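Local coordinates for gamma-butyrobetaine hydroxylase-like N-terminal domain-containing protein (PDB 3LUU) that is of unknown function but binds a zinc ion and belongs to the DUF971 family, related to the N-terminal domain of gamma-butyrobetaine hydroxylase, at residues His63-Val77 against His80-Trp92. Sequence-based numbering, arbitrary orientation.
Sequences HVSVVEVVPVGHYAV and HFSDGHNTGIFTW
Trp92 packs against His74, Tyr75 and Val77: the inner part of its indole meets the turn between strands 66-72 and 76-81, the outer rim strand 76-81 itself. From a marginal CB, CG and, more closely, CD1 (3.2 Å) lie against Tyr75 O, which also accepts a bond from the backbone N of Trp92 at 3.1 Å. NE1 donates to His74 O at 2.8 Å; the acceptor sits at the ring edge, in the indole plane, yet NE1 stands above the carbonyl plane. One indole face lies over Ala76 N, and CZ2 meets Ala76 O. CZ3 lies near both methyls of Val77, and CH2 meets Val77 CG1 at 3.3 Å, the side chains crossing at about a right angle. With chi1 at -80°, CG1 lies anti to the carbonyl carbon of Val77, which turns this methyl to the indole rim. Tryptophan suits this place because one flat group brings an N-H for the turn and carbon for the valine; a leucine here would probably leave His74 O without its indole donor and open a gap beside Val77. Val77 and Phe90 exchange two backbone bonds, and Ala76 CB, a methyl small enough to fit, meets Ile89 CG2 at a tight 3.5 Å. At the other end Val66 CG2 touches Phe81 CE1 at 3.5 Å, with Phe35 of helix 35-40 against Val66. Val67 and Glu68 share a single partner, His80, whose carbonyl accepts a 2.7 Å bond from Val67 N and a weak one from Glu68 N. Two serines are joined twice, Ser82 N to Ser65 O and, nearly straight (172°), Ser65 N to Ser82 OG, a hydroxyl standing in for a backbone acceptor at the edge of the pairing. Thr91 OG1 caps Tyr94 N, starting helix 92-98. The whole is a three-stranded antiparallel meander with two classic bulges, one at Val67 and Glu68 opposite His80 and one at Tyr75 and Ala76 opposite Val72, and Phe90 lies near the zinc ligand Glu41.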
ATOM      1  N   HIS A  63      10.410 -11.005   1.355  1.00 15.95           N
ATOM      2  CA  HIS A  63       9.493 -12.131   1.246  1.00 21.04           C
ATOM      3  C   HIS A  63       8.148 -11.893   1.907  1.00 23.61           C
ATOM      4  O   HIS A  63       7.278 -12.772   1.876  1.00 25.08           O
ATOM      5  CB  HIS A  63      10.165 -13.410   1.738  1.00 23.98           C
ATOM      6  CG  HIS A  63      11.099 -14.012   0.717  1.00 36.93           C
ATOM      7  ND1 HIS A  63      12.465 -14.092   0.898  1.00 48.62           N
ATOM      8  CD2 HIS A  63      10.854 -14.538  -0.509  1.00 51.80           C
ATOM      9  CE1 HIS A  63      13.016 -14.657  -0.161  1.00 54.34           C
ATOM     10  NE2 HIS A  63      12.062 -14.933  -1.032  1.00 55.60           N
ATOM     11  N   VAL A  64       7.912 -10.682   2.407  1.00 19.86           N
ATOM     12  CA  VAL A  64       6.645 -10.396   3.088  1.00 20.01           C
ATOM     13  C   VAL A  64       5.533 -10.173   2.038  1.00 21.49           C
ATOM     14  O   VAL A  64       5.800  -9.677   0.913  1.00 24.93           O
ATOM     15  CB  VAL A  64       6.854  -9.250   4.127  1.00 20.96           C
ATOM     16  CG1 VAL A  64       5.579  -8.871   4.798  1.00 13.53           C
ATOM     17  CG2 VAL A  64       7.926  -9.745   5.213  1.00 24.34           C
ATOM     18  N   SER A  65       4.318 -10.643   2.340  1.00 18.37           N
ATOM     19  CA  SER A  65       3.194 -10.379   1.467  1.00 21.07           C
ATOM     20  C   SER A  65       2.058  -9.678   2.206  1.00 20.00           C
ATOM     21  O   SER A  65       1.996  -9.695   3.423  1.00 15.10           O
ATOM     22  CB  SER A  65       2.703 -11.663   0.792  1.00 21.70           C
ATOM     23  OG  SER A  65       2.091 -12.509   1.737  1.00 32.55           O
ATOM     24  N   VAL A  66       1.196  -9.005   1.440  1.00 18.99           N
ATOM     25  CA  VAL A  66      -0.036  -8.451   1.947  1.00 18.95           C
ATOM     26  C   VAL A  66      -1.070  -9.576   1.871  1.00 18.06           C
ATOM     27  O   VAL A  66      -1.396 -10.093   0.792  1.00 21.11           O
ATOM     28  CB  VAL A  66      -0.472  -7.209   1.164  1.00 16.91           C
ATOM     29  CG1 VAL A  66      -1.854  -6.775   1.578  1.00 19.36           C
ATOM     30  CG2 VAL A  66       0.560  -6.080   1.376  1.00 14.12           C
ATOM     31  N   VAL A  67      -1.539  -9.989   3.032  1.00 15.56           N
ATOM     32  CA  VAL A  67      -2.520 -11.062   3.129  1.00 17.96           C
ATOM     33  C   VAL A  67      -3.953 -10.553   3.035  1.00 19.53           C
ATOM     34  O   VAL A  67      -4.823 -11.271   2.540  1.00 21.61           O
ATOM     35  CB  VAL A  67      -2.271 -11.938   4.356  1.00 19.14           C
ATOM     36  CG1 VAL A  67      -0.901 -12.589   4.206  1.00 21.59           C
ATOM     37  CG2 VAL A  67      -2.372 -11.162   5.639  1.00 19.99           C
ATOM     38  N   GLU A  68      -4.197  -9.306   3.453  1.00 19.51           N
ATOM     39  CA  GLU A  68      -5.502  -8.702   3.324  1.00 20.55           C
ATOM     40  C   GLU A  68      -5.423  -7.198   3.303  1.00 18.44           C
ATOM     41  O   GLU A  68      -4.528  -6.618   3.877  1.00 19.40           O
ATOM     42  CB  GLU A  68      -6.393  -9.144   4.490  1.00 22.86           C
ATOM     43  CG  GLU A  68      -7.861  -9.142   4.102  1.00 36.53           C
ATOM     44  CD  GLU A  68      -8.747  -9.818   5.119  1.00 46.74           C
ATOM     45  OE1 GLU A  68      -8.227 -10.375   6.119  1.00 58.08           O
ATOM     46  OE2 GLU A  68      -9.981  -9.776   4.909  1.00 62.47           O
ATOM     47  N   VAL A  69      -6.373  -6.594   2.607  1.00 18.41           N
ATOM     48  CA  VAL A  69      -6.503  -5.155   2.446  1.00 15.29           C
ATOM     49  C   VAL A  69      -7.926  -4.839   2.923  1.00 17.92           C
ATOM     50  O   VAL A  69      -8.893  -5.344   2.346  1.00 14.73           O
ATOM     51  CB  VAL A  69      -6.335  -4.748   0.963  1.00 17.67           C
ATOM     52  CG1 VAL A  69      -6.647  -3.284   0.774  1.00 17.34           C
ATOM     53  CG2 VAL A  69      -4.913  -5.088   0.448  1.00 16.29           C
ATOM     54  N   VAL A  70      -8.044  -4.039   3.996  1.00 16.78           N
ATOM     55  CA  VAL A  70      -9.324  -3.739   4.629  1.00 15.89           C
ATOM     56  C   VAL A  70      -9.541  -2.214   4.604  1.00 14.93           C
ATOM     57  O   VAL A  70      -8.713  -1.449   5.093  1.00 14.73           O
ATOM     58  CB  VAL A  70      -9.345  -4.257   6.085  1.00 15.48           C
ATOM     59  CG1 VAL A  70     -10.684  -3.951   6.759  1.00 16.82           C
ATOM     60  CG2 VAL A  70      -9.077  -5.763   6.118  1.00 18.74           C
ATOM     61  N   PRO A  71     -10.650  -1.757   4.030  1.00 14.13           N
ATOM     62  CA  PRO A  71     -10.854  -0.318   3.986  1.00 15.55           C
ATOM     63  C   PRO A  71     -11.111   0.237   5.372  1.00 16.72           C
ATOM     64  O   PRO A  71     -11.754  -0.423   6.203  1.00 15.35           O
ATOM     65  CB  PRO A  71     -12.100  -0.138   3.124  1.00 18.58           C
ATOM     66  CG  PRO A  71     -12.468  -1.450   2.601  1.00 21.12           C
ATOM     67  CD  PRO A  71     -11.697  -2.509   3.322  1.00 17.02           C
ATOM     68  N   VAL A  72     -10.591   1.432   5.613  1.00 14.87           N
ATOM     69  CA  VAL A  72     -10.745   2.113   6.886  1.00 14.97           C
ATOM     70  C   VAL A  72     -11.466   3.406   6.529  1.00 15.56           C
ATOM     71  O   VAL A  72     -10.905   4.300   5.882  1.00 15.56           O
ATOM     72  CB  VAL A  72      -9.384   2.334   7.573  1.00 15.94           C
ATOM     73  CG1 VAL A  72      -9.533   3.214   8.842  1.00 14.22           C
ATOM     74  CG2 VAL A  72      -8.723   0.972   7.903  1.00  8.79           C
ATOM     75  N   GLY A  73     -12.753   3.451   6.876  1.00 15.25           N
ATOM     76  CA  GLY A  73     -13.604   4.558   6.492  1.00 18.56           C
ATOM     77  C   GLY A  73     -13.490   4.761   4.998  1.00 20.80           C
ATOM     78  O   GLY A  73     -13.380   3.785   4.260  1.00 20.57           O
ATOM     79  N   HIS A  74     -13.462   6.024   4.575  1.00 22.49           N
ATOM     80  CA  HIS A  74     -13.247   6.372   3.177  1.00 24.33           C
ATOM     81  C   HIS A  74     -11.845   6.884   2.895  1.00 22.96           C
ATOM     82  O   HIS A  74     -11.530   7.187   1.766  1.00 25.71           O
ATOM     83  CB  HIS A  74     -14.255   7.456   2.770  1.00 28.37           C
ATOM     84  CG  HIS A  74     -15.666   6.960   2.706  1.00 38.05           C
ATOM     85  ND1 HIS A  74     -16.036   5.877   1.935  1.00 50.82           N
ATOM     86  CD2 HIS A  74     -16.798   7.402   3.306  1.00 50.30           C
ATOM     87  CE1 HIS A  74     -17.333   5.665   2.073  1.00 54.01           C
ATOM     88  NE2 HIS A  74     -17.820   6.581   2.893  1.00 54.43           N
ATOM     89  N   TYR A  75     -10.990   6.976   3.899  1.00 21.34           N
ATOM     90  CA  TYR A  75      -9.745   7.723   3.758  1.00 21.85           C
ATOM     91  C   TYR A  75      -8.514   6.835   3.747  1.00 18.34           C
ATOM     92  O   TYR A  75      -7.426   7.291   3.376  1.00 18.96           O
ATOM     93  CB  TYR A  75      -9.626   8.766   4.885  1.00 21.71           C
ATOM     94  CG  TYR A  75      -9.289   8.183   6.276  1.00 32.70           C
ATOM     95  CD1 TYR A  75     -10.282   7.651   7.109  1.00 32.78           C
ATOM     96  CD2 TYR A  75      -7.970   8.186   6.761  1.00 35.61           C
ATOM     97  CE1 TYR A  75      -9.958   7.121   8.395  1.00 41.57           C
ATOM     98  CE2 TYR A  75      -7.639   7.648   8.038  1.00 40.18           C
ATOM     99  CZ  TYR A  75      -8.633   7.118   8.851  1.00 42.24           C
ATOM    100  OH  TYR A  75      -8.293   6.601  10.101  1.00 35.89           O
ATOM    101  N   ALA A  76      -8.649   5.570   4.141  1.00 18.89           N
ATOM    102  CA  ALA A  76      -7.468   4.730   4.257  1.00 15.36           C
ATOM    103  C   ALA A  76      -7.768   3.242   4.035  1.00 15.40           C
ATOM    104  O   ALA A  76      -8.917   2.842   3.820  1.00 14.07           O
ATOM    105  CB  ALA A  76      -6.830   4.970   5.616  1.00 14.17           C
ATOM    106  N   VAL A  77      -6.703   2.448   3.991  1.00 16.71           N
ATOM    107  CA  VAL A  77      -6.789   0.995   4.050  1.00 17.96           C
ATOM    108  C   VAL A  77      -5.816   0.485   5.136  1.00 18.92           C
ATOM    109  O   VAL A  77      -4.747   1.060   5.375  1.00 20.46           O
ATOM    110  CB  VAL A  77      -6.452   0.228   2.705  1.00 18.17           C
ATOM    111  CG1 VAL A  77      -7.641   0.230   1.750  1.00 22.28           C
ATOM    112  CG2 VAL A  77      -5.115   0.714   2.051  1.00 19.59           C
ATOM    113  N   HIS A  80      -2.770  -6.018   6.112  1.00 14.17           N
ATOM    114  CA  HIS A  80      -2.312  -7.115   6.972  1.00 15.84           C
ATOM    115  C   HIS A  80      -1.193  -7.854   6.249  1.00 17.46           C
ATOM    116  O   HIS A  80      -1.360  -8.283   5.102  1.00 18.23           O
ATOM    117  CB  HIS A  80      -3.447  -8.079   7.294  1.00 15.06           C
ATOM    118  CG  HIS A  80      -4.574  -7.442   8.030  1.00 23.35           C
ATOM    119  ND1 HIS A  80      -4.821  -7.689   9.360  1.00 32.98           N
ATOM    120  CD2 HIS A  80      -5.490  -6.532   7.635  1.00 24.72           C
ATOM    121  CE1 HIS A  80      -5.856  -6.970   9.747  1.00 31.00           C
ATOM    122  NE2 HIS A  80      -6.284  -6.265   8.721  1.00 27.13           N
ATOM    123  N   PHE A  81      -0.069  -7.998   6.926  1.00 17.23           N
ATOM    124  CA  PHE A  81       1.124  -8.571   6.338  1.00 17.71           C
ATOM    125  C   PHE A  81       1.392  -9.981   6.866  1.00 18.90           C
ATOM    126  O   PHE A  81       0.899 -10.381   7.932  1.00 16.34           O
ATOM    127  CB  PHE A  81       2.336  -7.672   6.617  1.00 15.68           C
ATOM    128  CG  PHE A  81       2.268  -6.321   5.944  1.00 15.52           C
ATOM    129  CD1 PHE A  81       2.646  -6.174   4.616  1.00 13.35           C
ATOM    130  CD2 PHE A  81       1.887  -5.196   6.654  1.00 13.86           C
ATOM    131  CE1 PHE A  81       2.614  -4.916   3.997  1.00 10.36           C
ATOM    132  CE2 PHE A  81       1.844  -3.941   6.046  1.00 15.47           C
ATOM    133  CZ  PHE A  81       2.212  -3.814   4.706  1.00 16.56           C
ATOM    134  N   SER A  82       2.177 -10.726   6.095  1.00 18.94           N
ATOM    135  CA  SER A  82       2.454 -12.125   6.387  1.00 18.83           C
ATOM    136  C   SER A  82       3.446 -12.332   7.556  1.00 21.47           C
ATOM    137  O   SER A  82       3.550 -13.431   8.076  1.00 22.99           O
ATOM    138  CB  SER A  82       2.921 -12.816   5.111  1.00 18.08           C
ATOM    139  OG  SER A  82       4.174 -12.319   4.709  1.00 15.78           O
ATOM    140  N   ASP A  83       4.164 -11.285   7.968  1.00 22.36           N
ATOM    141  CA  ASP A  83       4.984 -11.345   9.187  1.00 25.15           C
ATOM    142  C   ASP A  83       4.203 -11.026  10.501  1.00 28.88           C
ATOM    143  O   ASP A  83       4.829 -10.900  11.539  1.00 36.04           O
ATOM    144  CB  ASP A  83       6.253 -10.481   9.047  1.00 21.75           C
ATOM    145  CG  ASP A  83       5.951  -9.001   8.823  1.00 25.13           C
ATOM    146  OD1 ASP A  83       4.798  -8.634   8.534  1.00 22.61           O
ATOM    147  OD2 ASP A  83       6.866  -8.189   8.972  1.00 30.20           O
ATOM    148  N   GLY A  84       2.859 -10.946  10.463  1.00 33.54           N
ATOM    149  CA  GLY A  84       1.989 -10.667  11.661  1.00 34.05           C
ATOM    150  C   GLY A  84       1.604  -9.186  11.843  1.00 33.63           C
ATOM    151  O   GLY A  84       0.685  -8.815  12.611  1.00 31.18           O
ATOM    152  N   HIS A  85       2.309  -8.328  11.117  1.00 33.26           N
ATOM    153  CA  HIS A  85       2.109  -6.908  11.294  0.50 32.61           C
ATOM    154  C   HIS A  85       0.847  -6.470  10.539  1.00 32.38           C
ATOM    155  O   HIS A  85       0.595  -6.836   9.397  1.00 27.51           O
ATOM    156  CB  HIS A  85       3.407  -6.156  11.010  0.50 32.46           C
ATOM    157  CG  HIS A  85       4.492  -6.505  11.988  0.50 33.26           C
ATOM    158  ND1 HIS A  85       4.662  -5.836  13.182  0.50 36.05           N
ATOM    159  CD2 HIS A  85       5.404  -7.508  11.987  0.50 25.75           C
ATOM    160  CE1 HIS A  85       5.664  -6.380  13.852  0.50 36.55           C
ATOM    161  NE2 HIS A  85       6.130  -7.397  13.148  0.50 36.80           N
ATOM    162  N   ASN A  86       0.014  -5.745  11.247  1.00 35.17           N
ATOM    163  CA  ASN A  86      -1.383  -5.548  10.819  1.00 39.45           C
ATOM    164  C   ASN A  86      -1.962  -4.256  11.304  1.00 42.29           C
ATOM    165  O   ASN A  86      -3.122  -3.950  11.040  1.00 42.99           O
ATOM    166  CB  ASN A  86      -2.261  -6.699  11.336  1.00 38.02           C
ATOM    167  N   THR A  87      -1.170  -3.538  12.098  1.00 46.78           N
ATOM    168  CA  THR A  87      -1.272  -2.107  12.142  1.00 48.99           C
ATOM    169  C   THR A  87      -0.680  -1.759  10.774  1.00 47.03           C
ATOM    170  O   THR A  87      -0.231  -2.639   9.993  1.00 49.91           O
ATOM    171  CB  THR A  87      -0.473  -1.430  13.323  1.00 49.73           C
ATOM    172  OG1 THR A  87      -0.369  -2.324  14.435  1.00 52.16           O
ATOM    173  CG2 THR A  87      -1.166  -0.133  13.772  1.00 51.03           C
ATOM    174  N   GLY A  88      -0.714  -0.481  10.470  1.00 42.03           N
ATOM    175  CA  GLY A  88      -0.375  -0.030   9.163  1.00 35.23           C
ATOM    176  C   GLY A  88      -1.692   0.348   8.568  1.00 28.71           C
ATOM    177  O   GLY A  88      -2.316  -0.467   7.883  1.00 24.44           O
ATOM    178  N   ILE A  89      -2.118   1.567   8.892  1.00 22.57           N
ATOM    179  CA  ILE A  89      -3.250   2.204   8.227  1.00 23.18           C
ATOM    180  C   ILE A  89      -2.572   3.115   7.221  1.00 21.62           C
ATOM    181  O   ILE A  89      -1.734   3.932   7.586  1.00 21.72           O
ATOM    182  CB  ILE A  89      -4.134   3.010   9.181  1.00 23.54           C
ATOM    183  CG1 ILE A  89      -4.711   2.104  10.292  1.00 30.89           C
ATOM    184  CG2 ILE A  89      -5.254   3.739   8.435  1.00 20.72           C
ATOM    185  CD1 ILE A  89      -5.702   1.054   9.822  1.00 24.83           C
ATOM    186  N   PHE A  90      -2.882   2.914   5.950  1.00 20.31           N
ATOM    187  CA  PHE A  90      -2.275   3.677   4.873  1.00 20.29           C
ATOM    188  C   PHE A  90      -3.348   4.576   4.296  1.00 19.80           C
ATOM    189  O   PHE A  90      -4.334   4.078   3.716  1.00 21.30           O
ATOM    190  CB  PHE A  90      -1.785   2.764   3.764  1.00 19.89           C
ATOM    191  CG  PHE A  90      -0.597   1.907   4.129  1.00 18.97           C
ATOM    192  CD1 PHE A  90      -0.740   0.843   5.008  1.00 18.07           C
ATOM    193  CD2 PHE A  90       0.636   2.114   3.523  1.00 21.92           C
ATOM    194  CE1 PHE A  90       0.322   0.024   5.310  1.00 24.82           C
ATOM    195  CE2 PHE A  90       1.712   1.297   3.851  1.00 15.62           C
ATOM    196  CZ  PHE A  90       1.543   0.261   4.744  1.00 15.45           C
ATOM    197  N   THR A  91      -3.162   5.887   4.413  1.00 17.96           N
ATOM    198  CA  THR A  91      -4.108   6.797   3.786  1.00 15.11           C
ATOM    199  C   THR A  91      -3.866   6.767   2.274  1.00 17.87           C
ATOM    200  O   THR A  91      -2.768   6.425   1.811  1.00 16.26           O
ATOM    201  CB  THR A  91      -3.998   8.222   4.293  1.00 15.30           C
ATOM    202  OG1 THR A  91      -2.741   8.797   3.905  1.00 20.46           O
ATOM    203  CG2 THR A  91      -4.133   8.261   5.811  1.00 20.20           C
ATOM    204  N   TRP A  92      -4.899   7.110   1.514  1.00 18.14           N
ATOM    205  CA  TRP A  92      -4.796   7.253   0.066  1.00 20.05           C
ATOM    206  C   TRP A  92      -3.679   8.226  -0.338  1.00 19.22           C
ATOM    207  O   TRP A  92      -2.887   7.927  -1.226  1.00 20.36           O
ATOM    208  CB  TRP A  92      -6.132   7.701  -0.525  1.00 21.55           C
ATOM    209  CG  TRP A  92      -7.277   6.792  -0.187  1.00 21.93           C
ATOM    210  CD1 TRP A  92      -8.490   7.167   0.316  1.00 27.02           C
ATOM    211  CD2 TRP A  92      -7.323   5.369  -0.323  1.00 24.02           C
ATOM    212  NE1 TRP A  92      -9.287   6.066   0.498  1.00 28.80           N
ATOM    213  CE2 TRP A  92      -8.601   4.948   0.119  1.00 25.08           C
ATOM    214  CE3 TRP A  92      -6.427   4.405  -0.801  1.00 24.17           C
ATOM    215  CZ2 TRP A  92      -8.994   3.607   0.113  1.00 20.07           C
ATOM    216  CZ3 TRP A  92      -6.825   3.067  -0.811  1.00 30.88           C
ATOM    217  CH2 TRP A  92      -8.096   2.688  -0.350  1.00 26.54           C
TER